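PDB 6R2H: HmuY protein, which probably binds heme as a hemophore-like protein of the HmuY family, helping Prevotella intermedia to acquire iron and heme. Local coordinates for residues A[19-24]-A[183-188]. Residues are numbered along the deposited sequence; the frame is centred on the assembly and turned at random.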
ATOM      1  N   ILE A  19      -1.382   2.377  -7.412  1.00 37.28           N
ATOM      2  CA  ILE A  19      -0.707   3.633  -7.698  1.00 34.77           C
ATOM      3  C   ILE A  19       0.748   3.516  -7.240  1.00 36.18           C
ATOM      4  O   ILE A  19       1.031   2.889  -6.223  1.00 38.97           O
ATOM      5  CB  ILE A  19      -1.433   4.831  -7.063  1.00 34.12           C
ATOM      6  CG1 ILE A  19      -1.414   4.792  -5.531  1.00 34.52           C
ATOM      7  CG2 ILE A  19      -2.844   4.963  -7.612  1.00 34.67           C
ATOM      8  CD1 ILE A  19      -1.850   6.081  -4.878  1.00 35.10           C
ATOM      9  N   TYR A  20       1.658   4.119  -8.012  1.00 35.15           N
ATOM     10  CA  TYR A  20       3.088   4.106  -7.739  1.00 36.73           C
ATOM     11  C   TYR A  20       3.560   5.542  -7.534  1.00 35.92           C
ATOM     12  O   TYR A  20       3.432   6.368  -8.439  1.00 36.62           O
ATOM     13  CB  TYR A  20       3.846   3.413  -8.877  1.00 36.58           C
ATOM     14  CG  TYR A  20       3.555   1.940  -9.021  1.00 37.05           C
ATOM     15  CD1 TYR A  20       2.476   1.497  -9.775  1.00 36.38           C
ATOM     16  CD2 TYR A  20       4.353   0.982  -8.407  1.00 37.62           C
ATOM     17  CE1 TYR A  20       2.201   0.143  -9.915  1.00 34.78           C
ATOM     18  CE2 TYR A  20       4.096  -0.376  -8.542  1.00 37.35           C
ATOM     19  CZ  TYR A  20       3.012  -0.797  -9.300  1.00 37.00           C
ATOM     20  OH  TYR A  20       2.731  -2.126  -9.440  1.00 37.94           O
ATOM     21  N   ILE A  21       4.098   5.834  -6.338  1.00 33.83           N
ATOM     22  CA  ILE A  21       4.432   7.211  -5.997  1.00 30.91           C
ATOM     23  C   ILE A  21       5.938   7.417  -5.953  1.00 28.65           C
ATOM     24  O   ILE A  21       6.640   6.719  -5.232  1.00 30.20           O
ATOM     25  CB  ILE A  21       3.770   7.645  -4.684  1.00 28.53           C
ATOM     26  CG1 ILE A  21       2.270   7.352  -4.732  1.00 28.81           C
ATOM     27  CG2 ILE A  21       4.056   9.117  -4.413  1.00 26.20           C
ATOM     28  CD1 ILE A  21       1.583   7.354  -3.399  1.00 28.08           C
ATOM     29  N   ASP A  22       6.405   8.404  -6.720  1.00 28.18           N
ATOM     30  CA  ASP A  22       7.764   8.909  -6.612  1.00 29.46           C
ATOM     31  C   ASP A  22       7.775   9.997  -5.546  1.00 30.26           C
ATOM     32  O   ASP A  22       7.244  11.083  -5.764  1.00 31.86           O
ATOM     33  CB  ASP A  22       8.244   9.487  -7.944  1.00 26.70           C
ATOM     34  CG  ASP A  22       9.665  10.011  -7.904  1.00 28.84           C
ATOM     35  OD1 ASP A  22      10.225  10.154  -6.798  1.00 29.32           O
ATOM     36  OD2 ASP A  22      10.218  10.236  -9.002  1.00 28.42           O
ATOM     37  N   LEU A  23       8.383   9.712  -4.393  1.00 31.28           N
ATOM     38  CA  LEU A  23       8.252  10.623  -3.264  1.00 32.52           C
ATOM     39  C   LEU A  23       9.037  11.909  -3.525  1.00 37.98           C
ATOM     40  O   LEU A  23       8.656  12.976  -3.048  1.00 42.35           O
ATOM     41  CB  LEU A  23       8.663   9.920  -1.966  1.00 28.28           C
ATOM     42  CG  LEU A  23       7.588   9.012  -1.353  1.00 26.22           C
ATOM     43  CD1 LEU A  23       8.092   8.344  -0.093  1.00 25.83           C
ATOM     44  CD2 LEU A  23       6.278   9.751  -1.061  1.00 23.81           C
ATOM     45  N   GLU A  24      10.105  11.793  -4.328  1.00 39.19           N
ATOM     46  CA  GLU A  24      10.996  12.902  -4.628  1.00 41.52           C
ATOM     47  C   GLU A  24      10.263  13.979  -5.430  1.00 41.47           C
ATOM     48  O   GLU A  24      10.416  15.158  -5.149  1.00 41.57           O
ATOM     49  CB  GLU A  24      12.245  12.382  -5.344  1.00 43.57           C
ATOM     50  CG  GLU A  24      13.336  13.421  -5.531  1.00 45.37           C
ATOM     51  CD  GLU A  24      14.601  12.851  -6.158  1.00 50.04           C
ATOM     52  OE1 GLU A  24      14.511  11.793  -6.824  1.00 50.92           O
ATOM     53  OE2 GLU A  24      15.677  13.452  -5.971  1.00 52.05           O
ATOM     54  N   VAL A 183      -6.053   7.659  -0.864  1.00 36.57           N
ATOM     55  CA  VAL A 183      -4.812   7.672  -0.110  1.00 34.22           C
ATOM     56  C   VAL A 183      -4.365   9.129  -0.069  1.00 36.08           C
ATOM     57  O   VAL A 183      -4.237   9.763  -1.119  1.00 39.99           O
ATOM     58  CB  VAL A 183      -3.740   6.758  -0.745  1.00 34.79           C
ATOM     59  CG1 VAL A 183      -2.330   7.035  -0.228  1.00 33.67           C
ATOM     60  CG2 VAL A 183      -4.067   5.267  -0.659  1.00 32.55           C
ATOM     61  N   SER A 184      -4.174   9.654   1.147  1.00 35.60           N
ATOM     62  CA  SER A 184      -3.746  11.025   1.380  1.00 35.47           C
ATOM     63  C   SER A 184      -2.735  11.048   2.525  1.00 37.42           C
ATOM     64  O   SER A 184      -2.974  10.401   3.540  1.00 41.17           O
ATOM     65  CB  SER A 184      -4.928  11.860   1.718  1.00 36.77           C
ATOM     66  OG  SER A 184      -4.583  13.228   1.689  1.00 42.38           O
ATOM     67  N   PHE A 185      -1.606  11.759   2.359  1.00 35.14           N
ATOM     68  CA  PHE A 185      -0.624  11.895   3.429  1.00 34.25           C
ATOM     69  C   PHE A 185       0.246  13.133   3.240  1.00 33.65           C
ATOM     70  O   PHE A 185       0.326  13.693   2.150  1.00 34.88           O
ATOM     71  CB  PHE A 185       0.285  10.666   3.523  1.00 36.01           C
ATOM     72  CG  PHE A 185       0.991  10.268   2.248  1.00 35.21           C
ATOM     73  CD1 PHE A 185       2.220  10.828   1.906  1.00 34.61           C
ATOM     74  CD2 PHE A 185       0.438   9.317   1.400  1.00 32.28           C
ATOM     75  CE1 PHE A 185       2.886  10.453   0.747  1.00 33.88           C
ATOM     76  CE2 PHE A 185       1.102   8.942   0.241  1.00 33.10           C
ATOM     77  CZ  PHE A 185       2.326   9.505  -0.080  1.00 34.10           C
ATOM     78  N   ASP A 186       0.900  13.540   4.331  1.00 33.00           N
ATOM     79  CA  ASP A 186       1.965  14.529   4.293  1.00 32.18           C
ATOM     80  C   ASP A 186       3.276  13.808   4.552  1.00 31.37           C
ATOM     81  O   ASP A 186       3.275  12.755   5.195  1.00 30.22           O
ATOM     82  CB  ASP A 186       1.783  15.610   5.358  1.00 34.57           C
ATOM     83  CG  ASP A 186       0.459  16.341   5.251  1.00 36.94           C
ATOM     84  OD1 ASP A 186       0.010  16.571   4.112  1.00 38.79           O
ATOM     85  OD2 ASP A 186      -0.122  16.650   6.305  1.00 41.19           O
ATOM     86  N   TYR A 187       4.375  14.391   4.055  1.00 29.61           N
ATOM     87  CA  TYR A 187       5.654  13.711   4.146  1.00 31.22           C
ATOM     88  C   TYR A 187       6.839  14.658   3.982  1.00 32.31           C
ATOM     89  O   TYR A 187       6.734  15.725   3.386  1.00 32.16           O
ATOM     90  CB  TYR A 187       5.754  12.631   3.072  1.00 30.33           C
ATOM     91  CG  TYR A 187       5.803  13.110   1.642  1.00 31.28           C
ATOM     92  CD1 TYR A 187       4.638  13.439   0.970  1.00 30.69           C
ATOM     93  CD2 TYR A 187       7.003  13.174   0.940  1.00 31.49           C
ATOM     94  CE1 TYR A 187       4.663  13.832  -0.356  1.00 30.93           C
ATOM     95  CE2 TYR A 187       7.046  13.568  -0.388  1.00 31.70           C
ATOM     96  CZ  TYR A 187       5.867  13.898  -1.037  1.00 32.05           C
ATOM     97  OH  TYR A 187       5.873  14.295  -2.347  1.00 32.61           O
ATOM     98  N   LYS A 188       7.981  14.210   4.495  1.00 34.14           N
ATOM     99  CA  LYS A 188       9.236  14.883   4.253  1.00 36.79           C
ATOM    100  C   LYS A 188      10.122  13.884   3.532  1.00 38.06           C
ATOM    101  O   LYS A 188      10.195  12.725   3.931  1.00 40.14           O
ATOM    102  CB  LYS A 188       9.891  15.305   5.570  1.00 39.18           C
ATOM    103  CG  LYS A 188       9.122  16.331   6.394  1.00 42.94           C
ATOM    104  CD  LYS A 188       9.906  16.790   7.618  1.00 41.98           C
ATOM    105  CE  LYS A 188       9.127  17.719   8.521  1.00 41.50           C
ATOM    106  NZ  LYS A 188       9.870  18.031   9.762  1.00 37.64           N
TER
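Leu23 sets its CD2 methyl into the corner between the face of Tyr187 and the edge of Phe185, two residues apart on the same side of strand 181-190. Over the face of Tyr187, CD2 makes a CH-pi contact, 4.0 Å from the ring centroid and 13° off the normal; at Phe185 it lies 3.9 Å from CE1. Leucine suits the place because its side chain, whose base does not point at the strand, is long enough to bring CD2 there. Ile21 reaches the CE2-CZ side of Phe185 with CD1, the end of its longer branch, 4.0 Å from CE2, so the two methyls flank the CZ corner of a wholly apolar ring. In Tyr187, CG lies between the backbone N and carbonyl carbon (chi1 67°), a rotamer that sends the ring out toward residues 19-24. Tyrosine offers both a face for Leu23 and a hydroxyl, which donates a hydrogen bond to Leu23 O, 3.2 Å away and tilted 22° from the carbonyl plane. Phe8 and Phe170 meet Phe185 within the large sheet, and Ile21 also touches Phe8: two antiparallel sheets pack face to face here. The apolar fit is probably not very directional, whereas the hydroxyl bond ties the loop to strand 181-190 at one point.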